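Local coordinates for protein 4-alpha-glucanotransferase (Aquifex aeolicus, PDB 1TZ7) that is an amylomaltase, also known as disproportionating enzyme, whose chain is built round a parallel beta/alpha barrel, at residues E114-Y117 / E118-Y121; R214-E218 / R219-I223; G356-T359 / D360-Y364; K422-F425 / E426-R430; I483-Y487 / T488-E492. All coordinates share one frame; numbering follows the deposited sequence.

Interaction 1: residues E114-Y117 / E118-Y121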
# COMPACT_ATOMS: atom_id res chain seq x y z
N GLU A 114 -9.20 -15.21 9.45
CA GLU A 114 -8.21 -14.71 8.50
C GLU A 114 -8.86 -14.42 7.14
O GLU A 114 -9.91 -14.99 6.81
CB GLU A 114 -7.07 -15.72 8.32
CG GLU A 114 -6.32 -16.04 9.61
CD GLU A 114 -5.46 -14.88 10.09
OE1 GLU A 114 -4.24 -14.89 9.83
OE2 GLU A 114 -6.01 -13.95 10.74
N ALA A 115 -8.23 -13.54 6.37
CA ALA A 115 -8.76 -13.15 5.06
C ALA A 115 -8.83 -14.35 4.13
O ALA A 115 -7.83 -15.04 3.92
CB ALA A 115 -7.90 -12.07 4.45
N LEU A 116 -10.02 -14.60 3.60
CA LEU A 116 -10.27 -15.77 2.78
C LEU A 116 -10.12 -15.41 1.30
O LEU A 116 -11.09 -15.38 0.54
CB LEU A 116 -11.70 -16.29 3.05
CG LEU A 116 -11.97 -17.25 4.23
CD1 LEU A 116 -10.78 -17.59 5.13
CD2 LEU A 116 -13.25 -16.95 5.01
N TYR A 117 -8.88 -15.15 0.89
CA TYR A 117 -8.60 -14.59 -0.44
C TYR A 117 -9.18 -15.47 -1.55
O TYR A 117 -9.94 -15.00 -2.40
CB TYR A 117 -7.10 -14.41 -0.65
CG TYR A 117 -6.56 -13.16 0.01
CD1 TYR A 117 -5.75 -13.23 1.13
CD2 TYR A 117 -6.87 -11.90 -0.49
CE1 TYR A 117 -5.26 -12.09 1.74
CE2 TYR A 117 -6.39 -10.75 0.11
CZ TYR A 117 -5.58 -10.85 1.22
OH TYR A 117 -5.10 -9.71 1.82
N GLU A 118 -8.83 -16.76 -1.54
CA GLU A 118 -9.31 -17.70 -2.55
C GLU A 118 -10.81 -17.57 -2.74
O GLU A 118 -11.30 -17.47 -3.88
CB GLU A 118 -8.96 -19.15 -2.15
CG GLU A 118 -7.48 -19.49 -2.24
CD GLU A 118 -6.73 -19.20 -0.95
OE1 GLU A 118 -7.33 -18.58 -0.05
OE2 GLU A 118 -5.54 -19.60 -0.84
N VAL A 119 -11.55 -17.56 -1.63
CA VAL A 119 -13.01 -17.62 -1.71
C VAL A 119 -13.64 -16.28 -2.07
O VAL A 119 -14.67 -16.25 -2.74
CB VAL A 119 -13.71 -18.28 -0.42
CG1 VAL A 119 -12.73 -18.82 0.59
CG2 VAL A 119 -14.83 -17.43 0.15
N VAL A 120 -13.03 -15.17 -1.66
CA VAL A 120 -13.60 -13.85 -1.92
C VAL A 120 -13.33 -13.38 -3.37
O VAL A 120 -14.13 -12.64 -3.93
CB VAL A 120 -13.10 -12.77 -0.91
CG1 VAL A 120 -13.47 -13.16 0.51
CG2 VAL A 120 -11.60 -12.54 -1.04
N TYR A 121 -12.22 -13.82 -3.96
CA TYR A 121 -11.98 -13.59 -5.39
C TYR A 121 -13.14 -14.12 -6.20
O TYR A 121 -13.64 -13.45 -7.10
CB TYR A 121 -10.67 -14.26 -5.85
CG TYR A 121 -9.41 -13.54 -5.43
CD1 TYR A 121 -9.25 -12.17 -5.65
CD2 TYR A 121 -8.37 -14.22 -4.81
CE1 TYR A 121 -8.09 -11.51 -5.25
CE2 TYR A 121 -7.21 -13.56 -4.41
CZ TYR A 121 -7.08 -12.22 -4.64
OH TYR A 121 -5.92 -11.58 -4.24

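Interaction 2: residues R214-E218 / R219-I223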
# COMPACT_ATOMS: atom_id res chain seq x y z
N ARG A 214 -14.68 10.94 2.16
CA ARG A 214 -15.41 12.12 2.61
C ARG A 214 -15.74 12.01 4.09
O ARG A 214 -15.60 12.98 4.84
CB ARG A 214 -16.70 12.29 1.80
CG ARG A 214 -17.57 13.45 2.26
CD ARG A 214 -18.82 13.67 1.43
NE ARG A 214 -19.71 14.66 2.04
CZ ARG A 214 -20.88 15.02 1.54
NH1 ARG A 214 -21.62 15.93 2.17
NH2 ARG A 214 -21.33 14.48 0.41
N TYR A 215 -16.18 10.84 4.50
CA TYR A 215 -16.49 10.58 5.90
C TYR A 215 -15.24 10.84 6.77
O TYR A 215 -15.32 11.49 7.80
CB TYR A 215 -16.96 9.14 6.05
CG TYR A 215 -17.68 8.84 7.34
CD1 TYR A 215 -16.99 8.34 8.44
CD2 TYR A 215 -19.06 9.03 7.46
CE1 TYR A 215 -17.64 8.06 9.63
CE2 TYR A 215 -19.72 8.74 8.64
CZ TYR A 215 -19.00 8.26 9.73
OH TYR A 215 -19.64 7.97 10.92
N ALA A 216 -14.10 10.34 6.32
CA ALA A 216 -12.84 10.52 7.05
C ALA A 216 -12.45 12.01 7.11
O ALA A 216 -12.10 12.52 8.17
CB ALA A 216 -11.74 9.72 6.39
N ARG A 217 -12.51 12.68 5.96
CA ARG A 217 -12.04 14.07 5.84
C ARG A 217 -12.88 15.05 6.69
O ARG A 217 -12.35 16.01 7.27
CB ARG A 217 -12.08 14.52 4.38
CG ARG A 217 -10.99 13.88 3.51
CD ARG A 217 -9.68 14.66 3.50
NE ARG A 217 -9.07 14.64 4.81
CZ ARG A 217 -8.56 15.70 5.44
NH1 ARG A 217 -8.03 15.54 6.65
NH2 ARG A 217 -8.55 16.90 4.87
N GLU A 218 -14.19 14.80 6.76
CA GLU A 218 -15.09 15.66 7.54
C GLU A 218 -14.83 15.53 9.04
O GLU A 218 -15.23 16.39 9.82
CB GLU A 218 -16.55 15.32 7.23
CG GLU A 218 -17.03 15.83 5.89
CD GLU A 218 -18.52 15.62 5.68
OE1 GLU A 218 -19.07 14.65 6.25
OE2 GLU A 218 -19.13 16.41 4.93
N ARG A 219 -14.16 14.44 9.42
CA ARG A 219 -13.79 14.21 10.81
C ARG A 219 -12.28 14.47 11.06
O ARG A 219 -11.73 14.10 12.09
CB ARG A 219 -14.16 12.77 11.22
CG ARG A 219 -15.67 12.58 11.39
CD ARG A 219 -16.15 11.15 11.25
NE ARG A 219 -17.61 11.08 11.35
CZ ARG A 219 -18.45 11.39 10.36
NH1 ARG A 219 -19.76 11.30 10.55
NH2 ARG A 219 -17.99 11.78 9.17
N GLY A 220 -11.63 15.11 10.09
CA GLY A 220 -10.26 15.59 10.26
C GLY A 220 -9.22 14.50 10.14
O GLY A 220 -8.06 14.67 10.55
N ILE A 221 -9.62 13.37 9.57
CA ILE A 221 -8.72 12.24 9.40
C ILE A 221 -8.10 12.28 8.00
O ILE A 221 -8.82 12.28 6.99
CB ILE A 221 -9.47 10.91 9.61
CG1 ILE A 221 -9.96 10.81 11.07
CG2 ILE A 221 -8.57 9.71 9.28
CD1 ILE A 221 -11.07 9.81 11.27
N SER A 222 -6.77 12.32 7.95
CA SER A 222 -6.04 12.24 6.69
C SER A 222 -5.61 10.81 6.44
O SER A 222 -5.19 10.10 7.37
CB SER A 222 -4.80 13.15 6.73
OG SER A 222 -5.15 14.51 6.86
N ILE A 223 -5.71 10.37 5.20
CA ILE A 223 -5.39 9.01 4.85
C ILE A 223 -4.02 8.93 4.20
O ILE A 223 -3.75 9.61 3.20
CB ILE A 223 -6.47 8.41 3.92
CG1 ILE A 223 -7.86 8.57 4.56
CG2 ILE A 223 -6.18 6.92 3.67
CD1 ILE A 223 -9.02 8.17 3.65

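Interaction 3: residues G356-T359 / D360-Y364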
# COMPACT_ATOMS: atom_id res chain seq x y z
N GLY A 356 16.38 0.75 5.28
CA GLY A 356 17.16 -0.29 4.62
C GLY A 356 17.93 0.23 3.42
O GLY A 356 17.38 0.92 2.56
N PHE A 357 19.22 -0.11 3.37
CA PHE A 357 20.11 0.34 2.29
C PHE A 357 20.13 1.86 2.18
O PHE A 357 20.14 2.41 1.08
CB PHE A 357 19.68 -0.28 0.95
CG PHE A 357 19.52 -1.77 0.99
CD1 PHE A 357 20.64 -2.60 0.95
CD2 PHE A 357 18.26 -2.35 1.06
CE1 PHE A 357 20.49 -3.98 0.99
CE2 PHE A 357 18.11 -3.73 1.10
CZ PHE A 357 19.23 -4.54 1.07
N ILE A 358 20.16 2.54 3.32
CA ILE A 358 20.19 3.99 3.33
C ILE A 358 21.64 4.50 3.34
O ILE A 358 22.47 4.03 4.12
CB ILE A 358 19.39 4.56 4.54
CG1 ILE A 358 19.26 6.08 4.43
CG2 ILE A 358 20.05 4.18 5.88
CD1 ILE A 358 18.04 6.63 5.10
N THR A 359 21.93 5.45 2.46
CA THR A 359 23.20 6.18 2.48
C THR A 359 22.94 7.67 2.71
O THR A 359 21.78 8.11 2.72
CB THR A 359 23.96 5.99 1.16
OG1 THR A 359 23.16 6.47 0.07
CG2 THR A 359 24.18 4.50 0.85
N ASP A 360 24.01 8.43 2.87
CA ASP A 360 23.91 9.88 3.05
C ASP A 360 23.39 10.58 1.78
O ASP A 360 22.74 11.61 1.87
CB ASP A 360 25.27 10.47 3.45
CG ASP A 360 25.59 10.25 4.92
OD1 ASP A 360 26.76 10.45 5.31
OD2 ASP A 360 24.74 9.88 5.76
N GLU A 361 23.69 10.00 0.62
CA GLU A 361 23.12 10.48 -0.64
C GLU A 361 21.61 10.44 -0.60
O GLU A 361 20.95 11.38 -1.03
CB GLU A 361 23.62 9.65 -1.81
CG GLU A 361 25.10 9.77 -2.09
CD GLU A 361 25.85 8.48 -1.81
OE1 GLU A 361 25.87 8.05 -0.63
OE2 GLU A 361 26.41 7.90 -2.76
N VAL A 362 21.07 9.34 -0.07
CA VAL A 362 19.62 9.17 0.05
C VAL A 362 19.04 10.16 1.05
O VAL A 362 18.02 10.78 0.79
CB VAL A 362 19.24 7.73 0.50
CG1 VAL A 362 17.73 7.60 0.70
CG2 VAL A 362 19.73 6.71 -0.53
N ARG A 363 19.70 10.30 2.20
CA ARG A 363 19.24 11.22 3.25
C ARG A 363 19.24 12.67 2.73
O ARG A 363 18.35 13.43 3.03
CB ARG A 363 20.11 11.10 4.50
CG ARG A 363 19.93 9.80 5.26
CD ARG A 363 20.82 9.68 6.51
NE ARG A 363 21.81 8.62 6.37
CZ ARG A 363 21.71 7.40 6.91
NH1 ARG A 363 20.64 7.08 7.65
NH2 ARG A 363 22.67 6.51 6.72
N TYR A 364 20.26 13.01 1.95
CA TYR A 364 20.34 14.35 1.37
C TYR A 364 19.22 14.62 0.39
O TYR A 364 18.67 15.70 0.37
CB TYR A 364 21.68 14.56 0.68
CG TYR A 364 21.88 15.99 0.23
CD1 TYR A 364 22.16 16.99 1.16
CD2 TYR A 364 21.78 16.35 -1.11
CE1 TYR A 364 22.34 18.30 0.77
CE2 TYR A 364 21.96 17.67 -1.51
CZ TYR A 364 22.24 18.64 -0.57
OH TYR A 364 22.43 19.95 -0.95

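Interaction 4: residues K422-F425 / E426-R430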
# COMPACT_ATOMS: atom_id res chain seq x y z
N LYS A 422 18.26 -5.89 27.21
CA LYS A 422 18.96 -5.09 28.22
C LYS A 422 18.92 -3.62 27.86
O LYS A 422 18.67 -2.77 28.71
CB LYS A 422 20.41 -5.56 28.35
CG LYS A 422 21.15 -4.95 29.53
CD LYS A 422 22.45 -5.71 29.83
CE LYS A 422 23.49 -4.81 30.49
NZ LYS A 422 24.47 -5.58 31.29
N ARG A 423 19.18 -3.32 26.59
CA ARG A 423 19.17 -1.96 26.10
C ARG A 423 17.77 -1.33 26.24
O ARG A 423 17.64 -0.15 26.57
CB ARG A 423 19.58 -1.94 24.63
CG ARG A 423 21.10 -1.98 24.37
CD ARG A 423 21.41 -1.52 23.05
NE ARG A 423 22.21 -2.28 22.10
CZ ARG A 423 22.59 -3.57 22.06
NH1 ARG A 423 22.17 -4.54 22.83
NH2 ARG A 423 23.39 -3.86 21.07
N LEU A 424 16.74 -2.13 25.99
CA LEU A 424 15.36 -1.67 26.08
C LEU A 424 15.01 -1.33 27.54
O LEU A 424 14.47 -0.26 27.83
CB LEU A 424 14.40 -2.75 25.55
CG LEU A 424 12.90 -2.51 25.69
CD1 LEU A 424 12.50 -1.20 25.06
CD2 LEU A 424 12.12 -3.65 25.07
N PHE A 425 15.33 -2.26 28.44
CA PHE A 425 15.05 -2.08 29.86
C PHE A 425 15.79 -0.87 30.42
O PHE A 425 15.25 -0.13 31.23
CB PHE A 425 15.47 -3.33 30.66
CG PHE A 425 14.67 -4.58 30.33
CD1 PHE A 425 15.22 -5.84 30.53
CD2 PHE A 425 13.37 -4.49 29.83
CE1 PHE A 425 14.50 -7.00 30.24
CE2 PHE A 425 12.64 -5.65 29.54
CZ PHE A 425 13.21 -6.90 29.74
N GLU A 426 17.03 -0.68 29.98
CA GLU A 426 17.86 0.43 30.47
C GLU A 426 17.33 1.77 29.95
O GLU A 426 17.46 2.80 30.61
CB GLU A 426 19.32 0.23 30.05
CG GLU A 426 20.08 -0.75 30.94
CD GLU A 426 21.48 -1.03 30.44
OE1 GLU A 426 22.28 -1.62 31.21
OE2 GLU A 426 21.79 -0.68 29.28
N TYR A 427 16.74 1.76 28.76
CA TYR A 427 16.16 2.97 28.19
C TYR A 427 14.92 3.39 28.99
O TYR A 427 14.69 4.58 29.21
CB TYR A 427 15.79 2.77 26.73
CG TYR A 427 15.66 4.07 25.96
CD1 TYR A 427 14.41 4.59 25.64
CD2 TYR A 427 16.79 4.78 25.55
CE1 TYR A 427 14.29 5.79 24.94
CE2 TYR A 427 16.68 5.97 24.86
CZ TYR A 427 15.42 6.48 24.55
OH TYR A 427 15.29 7.66 23.86
N LEU A 428 14.13 2.40 29.42
CA LEU A 428 12.92 2.66 30.22
C LEU A 428 13.26 2.90 31.68
O LEU A 428 12.48 3.50 32.41
CB LEU A 428 11.95 1.47 30.11
CG LEU A 428 11.34 1.35 28.71
CD1 LEU A 428 10.70 0.03 28.39
CD2 LEU A 428 10.50 2.54 28.29
N GLY A 429 14.43 2.44 32.09
CA GLY A 429 14.87 2.57 33.46
C GLY A 429 14.39 1.43 34.34
O GLY A 429 14.60 1.45 35.55
N ARG A 430 13.75 0.43 33.74
CA ARG A 430 13.30 -0.74 34.50
C ARG A 430 13.04 -1.94 33.60
O ARG A 430 12.82 -1.80 32.39
CB ARG A 430 12.04 -0.40 35.29
CG ARG A 430 10.86 0.05 34.43
CD ARG A 430 9.85 0.92 35.17
NE ARG A 430 8.47 0.60 34.80
CZ ARG A 430 7.83 1.11 33.75
NH1 ARG A 430 6.57 0.76 33.51
NH2 ARG A 430 8.43 1.98 32.94

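Interaction 5: residues I483-Y487 / T488-E492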
# COMPACT_ATOMS: atom_id res chain seq x y z
N ILE A 483 -8.61 -8.25 12.17
CA ILE A 483 -9.19 -8.04 13.48
C ILE A 483 -10.27 -9.08 13.73
O ILE A 483 -11.15 -9.29 12.88
CB ILE A 483 -9.81 -6.61 13.57
CG1 ILE A 483 -8.71 -5.55 13.46
CG2 ILE A 483 -10.57 -6.44 14.87
CD1 ILE A 483 -9.23 -4.17 13.05
N LYS A 484 -10.20 -9.74 14.89
CA LYS A 484 -11.19 -10.75 15.29
C LYS A 484 -11.93 -10.36 16.58
O LYS A 484 -12.88 -11.03 16.99
CB LYS A 484 -10.51 -12.12 15.49
CG LYS A 484 -9.85 -12.69 14.25
CD LYS A 484 -8.96 -13.89 14.59
CE LYS A 484 -7.81 -14.04 13.61
NZ LYS A 484 -6.78 -12.96 13.76
N GLU A 485 -11.49 -9.27 17.22
CA GLU A 485 -12.00 -8.88 18.53
C GLU A 485 -12.64 -7.49 18.47
O GLU A 485 -12.49 -6.77 17.49
CB GLU A 485 -10.86 -8.89 19.57
CG GLU A 485 -9.82 -7.78 19.37
CD GLU A 485 -8.54 -8.02 20.16
OE1 GLU A 485 -8.41 -7.44 21.26
OE2 GLU A 485 -7.68 -8.78 19.68
N ASP A 486 -13.35 -7.11 19.54
CA ASP A 486 -13.91 -5.76 19.65
C ASP A 486 -12.82 -4.77 20.06
O ASP A 486 -12.53 -4.60 21.24
CB ASP A 486 -15.05 -5.74 20.68
CG ASP A 486 -15.74 -4.37 20.78
OD1 ASP A 486 -15.40 -3.46 19.98
OD2 ASP A 486 -16.62 -4.11 21.61
N TYR A 487 -12.23 -4.12 19.06
CA TYR A 487 -11.10 -3.22 19.29
C TYR A 487 -11.51 -1.89 19.94
O TYR A 487 -10.66 -1.13 20.39
CB TYR A 487 -10.38 -2.93 17.96
CG TYR A 487 -11.26 -2.27 16.92
CD1 TYR A 487 -11.97 -3.04 16.01
CD2 TYR A 487 -11.38 -0.89 16.84
CE1 TYR A 487 -12.78 -2.46 15.05
CE2 TYR A 487 -12.18 -0.29 15.88
CZ TYR A 487 -12.88 -1.09 14.99
OH TYR A 487 -13.69 -0.51 14.03
N THR A 488 -12.82 -1.61 19.99
CA THR A 488 -13.31 -0.33 20.54
C THR A 488 -13.26 -0.30 22.07
O THR A 488 -13.42 0.76 22.68
CB THR A 488 -14.76 -0.02 20.05
OG1 THR A 488 -15.67 -0.99 20.57
CG2 THR A 488 -14.88 -0.15 18.54
N GLN A 489 -13.04 -1.46 22.69
CA GLN A 489 -12.81 -1.53 24.14
C GLN A 489 -11.50 -0.83 24.52
O GLN A 489 -11.31 -0.43 25.67
CB GLN A 489 -12.75 -3.00 24.60
CG GLN A 489 -14.04 -3.78 24.37
CD GLN A 489 -15.27 -3.09 24.93
OE1 GLN A 489 -15.33 -2.81 26.13
NE2 GLN A 489 -16.24 -2.80 24.07
N LYS A 490 -10.60 -0.67 23.55
CA LYS A 490 -9.30 -0.03 23.78
C LYS A 490 -9.41 1.51 23.79
O LYS A 490 -8.41 2.19 23.96
CB LYS A 490 -8.30 -0.47 22.71
CG LYS A 490 -8.06 -1.98 22.64
CD LYS A 490 -7.28 -2.48 23.83
CE LYS A 490 -6.98 -3.96 23.72
NZ LYS A 490 -6.86 -4.61 25.05
N LYS A 491 -10.62 2.04 23.62
CA LYS A 491 -10.78 3.45 23.26
C LYS A 491 -10.41 4.39 24.43
O LYS A 491 -9.76 5.40 24.22
CB LYS A 491 -12.21 3.73 22.73
CG LYS A 491 -13.24 4.17 23.78
CD LYS A 491 -13.51 5.68 23.70
CE LYS A 491 -14.78 6.06 24.45
NZ LYS A 491 -14.81 7.50 24.82
N GLU A 492 -10.83 4.04 25.64
CA GLU A 492 -10.59 4.90 26.80
C GLU A 492 -9.10 4.94 27.15
O GLU A 492 -8.57 5.98 27.54
CB GLU A 492 -11.40 4.42 28.01
CG GLU A 492 -11.99 5.55 28.85
CD GLU A 492 -13.01 6.37 28.08
OE1 GLU A 492 -12.69 7.52 27.70
OE2 GLU A 492 -14.13 5.87 27.85

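Interaction 1: residues E114-Y117 / E118-Y121
Leu116 begins the contact, using its carbonyl and its CB. Its O accepts from Val120 N at 2.9 Å, with the donor nearly along the C=O axis, and this closes the first full turn of helix 117-133. A leucine cap has no polar side-chain atom to offer. Its CB lies instead beside Val119 CG1 at 3.7 Å, the two side chains pointing the same way, while Val120 sets both methyls against the same carbonyl, CG1 and CG2 each 3.3 Å from Leu116 O. Short, branched valine suits this buried place, filling the space beside the bonded carbonyl with two methyls.

Tyr117 follows, and its O takes Tyr121 N at 3.0 Å in a nearly straight bond. With Tyr121 CG on the backbone-N side (chi1 -76°), the ring leans back along the helix, and its CD2 comes within 3.0 Å of Tyr117 O, a tight approach. CE2 of Tyr121 then meets Tyr117 CB at 3.9 Å. The two tyrosines combine apolar bulk with polar ends that leave the turn: Tyr117 OH bonds to Trp479 O, and Tyr121 OH to Thr69 and Asn75. Glu118, on the exposed side, forms a salt bridge with Arg480, which also binds Ala115 O. Leu116 at the N-cap, its carbonyl opening the i to i+4 series, is typical of the start of an alpha helix, here entered from an irregular loop.

Interaction 2: residues R214-E218 / R219-I223
The guanidinium of Arg219 lies flat on one face of the Tyr215 ring, with centres 3.4 Å apart and planes only 10° from parallel, at once a stack and a cation-pi contact. Arginine suits the place because its broad, flat cation can cover a ring and still donate in its own plane: NH2 bonds to Tyr215 O at 3.0 Å. With its CG opposite the backbone N (chi1 -163°) the tyrosine ring is laid over Arg219; its hydroxyl bond to Asp51 and an edge-to-face contact with Tyr47 hold it there.

On the other flank, Arg217 folds back through bends at chi2 and chi3, so that NE donates to Ile221 O at 3.2 Å, with NH1 adding a weak bond. Between Tyr215 and Arg217 in sequence comes small, buried Ala216, whose CB meets Ile221 CB at 4.1 Å and Ile223 CD1 at 4.2 Å, next to Leu50 of helix 44-56.

Ala216 O is gripped by Arg219 N and Ile221 N from opposite faces of its plane. The Ile221 bond (3.0 Å), together with Gly220 N to Arg217 O (3.0 Å) and the positive phi of Gly220, makes a Schellman motif, which ends helix 192-218 and turns the chain into barrel strand 222-227.

Interaction 3: residues G356-T359 / D360-Y364
Ile358 lies over one face of the Arg363 guanidinium just outside the N-terminus of helix 360-368, where Thr359 is the N-cap. The two residues flank the cap in positions N' and N4, those of a hydrophobic staple, though here one arm is an arginine, met at its CG and over its guanidinium face. The Ile358 side chain swings CG1 away from the backbone N (chi1 -172°), which carries CD1 to within 3.7 Å of Arg363 CG, while CG2 reaches Arg363 NH1 at 3.4 Å. Arginine suits this partly exposed place, since its methylenes and flat face accept an apolar neighbour while its N-H groups can still bond to an acid.

The bend at Arg363 chi3 (-114°) turns the head back toward the first turn. There NE forms a salt bridge with Asp360 OD2 at 3.2 Å through the anti lone pair of that oxygen, an acid in the first turn, where its charge should suit the positive end of the helix dipole. Arg363 N bonds to Thr359 O at 3.1 Å, in the carbonyl plane. Val362, the buried member, puts its CB 4.3 Å from Ile358 CG1.

Thr359 holds OG1 between its backbone N and carbonyl carbon (chi1 59°). From that position OG1 lies 3.5 Å from Val362 CG2 and 3.2 Å from Glu361 OE1, the latter at best a weak bond.

Interaction 4: residues K422-F425 / E426-R430
Lys422 and Glu426 are brought together by different first torsions one turn apart: the lysine holds CG opposite its backbone N (chi1 -171°), while the glutamate turns CG back beside its own N (chi1 -80°). Both chains then run extended and cross at a slant, with Glu426 OE1 3.5 Å from Lys422 CE. The charges come near without forming a salt bridge, since Lys422 NZ stays 4.5 Å from Glu426 OE1. Long, flexible ionic side chains suit this exposed flank. The same chi1 lays Glu426 CB and CG against Lys422 O, which is already bonded to Glu426 N at 2.9 Å.

On another flank Leu424 and Leu428 lie side by side with their CD1 methyls 4.0 Å apart. Leucine suits this row, which faces Leu441 and Leu444 of helix 437-447. Tyr427 OH is hydrogen-bonded to His391. A bound MPD molecule, probably from the crystallisation liquor, lies near the Leu428 side chain.

The turn is the C-terminus of helix 418-428. Regular i to i+4 bonds, such as Leu428 N to Leu424 O at 3.1 Å, run to Leu428, after which Gly429 leaves helical angles with phi 87°, a value that a residue without CB adopts easily. Phe425 O then receives two weak, bent bonds, from Gly429 N at 2.8 Å and from Arg430 N at 3.0 Å. The Phe425 side chain touches Phe413 of helix 409-414, and its CB lies 3.5 Å from Arg430 O as the chain turns away.

Interaction 5: residues I483-Y487 / T488-E492
Tyr487 carries the CG2 methyl of Thr488 over one face of its ring, 4.1 Å from the centroid and displaced toward the rim, a CH-pi contact. Threonine suits the spot because its two branches do separate work: CG2 rests on the aromatic ring while OG1 turns to Asp486. The ring itself is buried, in an edge-to-face contact with Phe52 of helix 44-56 and against Met457.

Asp486 is the polar hub. Its CG stands opposite the backbone N (chi1 -176°), which swings the carboxylate forward over the next residues. OD1 takes Thr488 OG1 at 2.6 Å on its syn side and Thr488 N at 3.2 Å from well above the carboxylate plane; the latter bond makes an Asx turn. OD2 receives Gln489 NE2 at 2.8 Å, also from above that plane, with the amide turned 63° against the carboxylate. A glutamine suits here since its chain, bent at chi2, doubles back to bring a neutral donor to the acid.

One residue further on, Lys490 N donates to Tyr487 O at 3.2 Å, part of the short 3-10 run that leads into helix 491-500. Both carboxylate oxygens are thus engaged, by three donors in all, and none of these carries a full charge. The set should hold the group against rotation, and probably stabilises it as an anion at this exposed entry to the final helix.

How the interactions relate
Interactions 1 and 2 are partly buried, whereas 3, 4 and 5 are surface contacts. Three of them lead into helices (1, 3 and 5), yet differently: a leucine cap with valines, a threonine cap with an arginine salt bridge, and an aspartate hub. Interactions 2 and 4 end helices at glycines of positive phi, the first in a complete Schellman motif before a barrel strand, the second through weak, bent bonds far out on the molecule. Helix 44-56 is shared by interactions 2 and 5, whose nearest atoms are about 10 Å apart. A long, weak ion pair, Glu114 to Lys484, links interactions 1 and 5, while interactions 1 and 3 lie on opposite sides of the chain's centre.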